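Side-chain contacts in YcaO (Methanopyrus kandleri, PDB 6CIB), which binds ATP-type nucleotides and magnesium as a YcaO enzyme and probably uses ATP to activate a peptide backbone amide for thioamidation: residues 169-172 / 173-177; 225-228 / 229-232. All coordinates share one frame; numbering follows the deposited sequence.

Contact 1 (169-172 / 173-177); sequences DSWS and IVEYF
The indole of Trp171 meets Glu175 at its edge: carboxylate atom OE2 lies close to the ring plane, 3.0 Å from NE1, while Phe235 of strand 233-238 stacks on the ring. The carboxylate does not lie flat with the indole, the two planes standing 68° apart. The N-H reaches the anti lone pair of OE2, the one turned away from OE1, through a bond bent to 145° at the hydrogen. Two torsions bring the groups together. Trp171 holds CG anti to the backbone N, with the pyrrole edge (CD1, NE1) turned to Glu175, and in Glu175 the bend at chi2 (-66°) swings the carboxylate round to NE1. Glu175 CG itself comes to 3.5 Å from Trp171 NE1. Four residues apart, the pair stands one helical turn from each other, and the backbone bond from Glu175 N to Trp171 O (3.0 Å) joins the same two residues. Glutamate suits the place because both its oxygens are used: OE2 also accepts from NE1 of Trp292, and OE1 is bonded to His291 NE2. Were this glutamate replaced by an alanine, the indole N-H of Trp171 would probably lose its acceptor, and His291 and Trp292 their tie to this helix. A turn away, Ile173 runs alongside Asp169, its CD1 4.1 Å from OD1; the carboxylate itself is engaged by Arg212 and by the backbone N of Ser355. Small Ser170 and branched Val174 fit against Leu209 of strand 203-209, Ser170 OG bonding the carbonyl of Pro210. Helix 154-177 is thus joined to the fold through polar groups as well as apolar ones, and an acceptor gripped by two indole N-H groups would probably favour the charged form of Glu175.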
loop_
_atom_site.group_PDB
_atom_site.type_symbol
_atom_site.label_atom_id
_atom_site.label_comp_id
_atom_site.label_asym_id
_atom_site.label_seq_id
_atom_site.Cartn_x
_atom_site.Cartn_y
_atom_site.Cartn_z
ATOM N N ASP A 169 4.712 -2.630 -7.543
ATOM C CA ASP A 169 5.434 -3.324 -8.624
ATOM C C ASP A 169 4.771 -3.056 -9.979
ATOM O O ASP A 169 5.467 -2.694 -10.941
ATOM C CB ASP A 169 5.561 -4.834 -8.349
ATOM C CG ASP A 169 6.348 -5.567 -9.438
ATOM O OD1 ASP A 169 7.598 -5.524 -9.438
ATOM O OD2 ASP A 169 5.702 -6.191 -10.299
ATOM N N SER A 170 3.443 -3.221 -10.040
ATOM C CA SER A 170 2.646 -2.912 -11.237
ATOM C C SER A 170 2.774 -1.452 -11.662
ATOM O O SER A 170 3.040 -1.169 -12.828
ATOM C CB SER A 170 1.168 -3.242 -11.021
ATOM O OG SER A 170 0.934 -4.632 -11.066
ATOM N N TRP A 171 2.583 -0.538 -10.707
ATOM C CA TRP A 171 2.715 0.894 -10.949
ATOM C C TRP A 171 4.130 1.252 -11.435
ATOM O O TRP A 171 4.273 2.025 -12.385
ATOM C CB TRP A 171 2.291 1.682 -9.697
ATOM C CG TRP A 171 2.318 3.177 -9.819
ATOM C CD1 TRP A 171 2.302 3.919 -10.969
ATOM C CD2 TRP A 171 2.323 4.120 -8.736
ATOM N NE1 TRP A 171 2.329 5.258 -10.673
ATOM C CE2 TRP A 171 2.344 5.417 -9.313
ATOM C CE3 TRP A 171 2.330 3.999 -7.336
ATOM C CZ2 TRP A 171 2.366 6.588 -8.538
ATOM C CZ3 TRP A 171 2.356 5.164 -6.562
ATOM C CH2 TRP A 171 2.364 6.443 -7.171
ATOM N N SER A 172 5.151 0.658 -10.811
ATOM C CA SER A 172 6.551 0.860 -11.209
ATOM C C SER A 172 6.848 0.392 -12.640
ATOM O O SER A 172 7.576 1.056 -13.366
ATOM C CB SER A 172 7.490 0.172 -10.233
ATOM O OG SER A 172 7.425 0.784 -8.964
ATOM N N ILE A 173 6.262 -0.739 -13.026
ATOM C CA ILE A 173 6.345 -1.267 -14.391
ATOM C C ILE A 173 5.724 -0.318 -15.426
ATOM O O ILE A 173 6.343 -0.035 -16.452
ATOM C CB ILE A 173 5.810 -2.735 -14.448
ATOM C CG1 ILE A 173 6.983 -3.713 -14.467
ATOM C CG2 ILE A 173 4.925 -3.024 -15.651
ATOM C CD1 ILE A 173 7.772 -3.757 -13.178
ATOM N N VAL A 174 4.528 0.185 -15.123
ATOM C CA VAL A 174 3.823 1.153 -15.966
ATOM C C VAL A 174 4.638 2.441 -16.164
ATOM O O VAL A 174 4.770 2.906 -17.288
ATOM C CB VAL A 174 2.384 1.423 -15.430
ATOM C CG1 VAL A 174 1.714 2.603 -16.136
ATOM C CG2 VAL A 174 1.522 0.175 -15.587
ATOM N N GLU A 175 5.204 2.985 -15.087
ATOM C CA GLU A 175 6.018 4.208 -15.165
ATOM C C GLU A 175 7.394 4.005 -15.828
ATOM O O GLU A 175 7.839 4.861 -16.591
ATOM C CB GLU A 175 6.197 4.864 -13.783
ATOM C CG GLU A 175 4.913 5.259 -13.050
ATOM C CD GLU A 175 4.100 6.369 -13.703
ATOM O OE1 GLU A 175 4.565 7.021 -14.658
ATOM O OE2 GLU A 175 2.962 6.599 -13.244
ATOM N N TYR A 176 8.056 2.887 -15.530
ATOM C CA TYR A 176 9.381 2.586 -16.096
ATOM C C TYR A 176 9.344 2.467 -17.626
ATOM O O TYR A 176 10.170 3.067 -18.308
ATOM C CB TYR A 176 9.958 1.309 -15.477
ATOM C CG TYR A 176 11.419 1.049 -15.780
ATOM C CD1 TYR A 176 12.430 1.634 -15.007
ATOM C CD2 TYR A 176 11.795 0.197 -16.824
ATOM C CE1 TYR A 176 13.773 1.390 -15.275
ATOM C CE2 TYR A 176 13.137 -0.054 -17.104
ATOM C CZ TYR A 176 14.119 0.543 -16.326
ATOM O OH TYR A 176 15.444 0.296 -16.595
ATOM N N PHE A 177 8.375 1.706 -18.141
ATOM C CA PHE A 177 8.219 1.465 -19.576
ATOM C C PHE A 177 7.245 2.426 -20.241
ATOM O O PHE A 177 7.064 2.362 -21.457
ATOM C CB PHE A 177 7.733 0.037 -19.834
ATOM C CG PHE A 177 8.726 -1.022 -19.464
ATOM C CD1 PHE A 177 9.896 -1.203 -20.214
ATOM C CD2 PHE A 177 8.489 -1.858 -18.370
ATOM C CE1 PHE A 177 10.810 -2.196 -19.871
ATOM C CE2 PHE A 177 9.403 -2.850 -18.024
ATOM C CZ PHE A 177 10.562 -3.019 -18.774
#

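Contact 2 (225-228 / 229-232); sequences AERV and EEMV
Ala225 rests its methyl against the chain of Glu230, CB to CB 3.8 Å, and close to CG of Met231; Val201 packs on the same methyl, a place where a small residue fits. Arg227 carries the polar contact. Its chain bends at chi3 (44°) and brings the guanidinium over Glu229, whose OE1 sits 3.6 Å above the middle of the guanidinium plane. The two flat groups are stacked, 25° apart, and the long 3.7 Å salt bridge from NH2 to OE1 rests on charge alone. Glu230 instead comes to the edge, its OE1 a distant 3.9 Å from NE, and also pairs with Arg260. Arg227, Glu229 and Glu230 form a salt-bridge network on the turn that connects strand 217-224 to strand 233-238, where Val232 pairs with Thr223 through the backbone. A water accepts from Arg227 N and donates a weak bond to Glu230 OE2. The Arg227 carbonyl O accepts from Glu230 N (3.2 Å). Val228 likewise gives its carbonyl O to Met231 N at 3.1 Å, each donor lying three residues on, as in a tight turn, while its branched side chain and that of selenomethionine Met231 pack on Leu285 of helix 282-288, as suits their apolar character.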
loop_
_atom_site.group_PDB
_atom_site.type_symbol
_atom_site.label_atom_id
_atom_site.label_comp_id
_atom_site.label_asym_id
_atom_site.label_seq_id
_atom_site.Cartn_x
_atom_site.Cartn_y
_atom_site.Cartn_z
ATOM N N ALA A 225 -8.843 17.519 -13.315
ATOM C CA ALA A 225 -9.509 18.578 -12.554
ATOM C C ALA A 225 -9.061 19.933 -13.074
ATOM O O ALA A 225 -7.996 20.040 -13.700
ATOM C CB ALA A 225 -9.200 18.445 -11.063
ATOM N N GLU A 226 -9.859 20.966 -12.812
ATOM C CA GLU A 226 -9.472 22.322 -13.210
ATOM C C GLU A 226 -8.391 22.925 -12.314
ATOM O O GLU A 226 -7.668 23.828 -12.733
ATOM C CB GLU A 226 -10.689 23.246 -13.392
ATOM C CG GLU A 226 -11.494 23.565 -12.142
ATOM C CD GLU A 226 -12.693 24.467 -12.422
ATOM O OE1 GLU A 226 -12.734 25.129 -13.488
ATOM O OE2 GLU A 226 -13.608 24.518 -11.566
ATOM N N ARG A 227 -8.278 22.409 -11.092
ATOM C CA ARG A 227 -7.134 22.683 -10.220
ATOM C C ARG A 227 -6.150 21.519 -10.300
ATOM O O ARG A 227 -6.544 20.346 -10.185
ATOM C CB ARG A 227 -7.584 22.898 -8.772
ATOM C CG ARG A 227 -8.390 24.170 -8.531
ATOM C CD ARG A 227 -8.976 24.236 -7.123
ATOM N NE ARG A 227 -8.029 23.828 -6.078
ATOM C CZ ARG A 227 -7.055 24.588 -5.570
ATOM N NH1 ARG A 227 -6.861 25.836 -5.992
ATOM N NH2 ARG A 227 -6.265 24.092 -4.627
ATOM N N VAL A 228 -4.875 21.855 -10.492
ATOM C CA VAL A 228 -3.813 20.877 -10.751
ATOM C C VAL A 228 -3.487 19.957 -9.549
ATOM O O VAL A 228 -3.201 18.775 -9.729
ATOM C CB VAL A 228 -2.545 21.570 -11.343
ATOM C CG1 VAL A 228 -1.770 22.365 -10.289
ATOM C CG2 VAL A 228 -1.641 20.566 -12.036
ATOM N N GLU A 229 -3.551 20.504 -8.337
ATOM C CA GLU A 229 -3.300 19.757 -7.100
ATOM C C GLU A 229 -4.369 18.691 -6.831
ATOM O O GLU A 229 -4.136 17.761 -6.055
ATOM C CB GLU A 229 -3.148 20.696 -5.888
ATOM C CG GLU A 229 -4.054 21.923 -5.877
ATOM C CD GLU A 229 -3.570 23.041 -6.801
ATOM O OE1 GLU A 229 -4.336 23.409 -7.718
ATOM O OE2 GLU A 229 -2.429 23.541 -6.629
ATOM N N GLU A 230 -5.513 18.831 -7.503
ATOM C CA GLU A 230 -6.624 17.883 -7.434
ATOM C C GLU A 230 -6.574 16.804 -8.520
ATOM O O GLU A 230 -7.509 16.004 -8.667
ATOM C CB GLU A 230 -7.954 18.637 -7.430
ATOM C CG GLU A 230 -8.086 19.496 -6.181
ATOM C CD GLU A 230 -9.508 19.835 -5.812
ATOM O OE1 GLU A 230 -9.675 20.553 -4.809
ATOM O OE2 GLU A 230 -10.446 19.396 -6.507
HETATM N N MSE A 231 -5.470 16.788 -9.265
HETATM C CA MSE A 231 -5.191 15.729 -10.231
HETATM C C MSE A 231 -4.295 14.766 -9.518
HETATM O O MSE A 231 -3.076 14.955 -9.439
HETATM C CB MSE A 231 -4.585 16.265 -11.526
HETATM C CG MSE A 231 -5.705 16.904 -12.334
HETATM SE SE MSE A 231 -4.962 17.669 -13.990
HETATM C CE MSE A 231 -4.578 15.997 -14.946
ATOM N N VAL A 232 -4.924 13.734 -8.966
ATOM C CA VAL A 232 -4.265 12.770 -8.103
ATOM C C VAL A 232 -4.426 11.376 -8.704
ATOM O O VAL A 232 -5.175 11.179 -9.677
ATOM C CB VAL A 232 -4.811 12.812 -6.643
ATOM C CG1 VAL A 232 -4.494 14.145 -5.957
ATOM C CG2 VAL A 232 -6.310 12.506 -6.584
HETATM O O HOH W 1 -10.347 21.352 -9.333
#

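In the fold
Contact 1 closes before contact 2 opens along the chain, and the two do not touch: their centres are 22 Å apart and their nearest atoms about 8 Å. Strand 233-238 links them, since it begins directly after the 229-232 segment and provides the aromatic ring that stacks on Trp171. Contact 1 belongs to helix 154-177, which also bears the ADP-binding Glu156 and Gln160, and Glu164, which binds magnesium in another structure of this protein. The Trp171 side chain lies about 9 Å from that of Glu164, about 11 Å from the bound ADP and about 13 Å from the magnesium ion. Contact 2, by contrast, is a strand-to-strand connection away from the known sites.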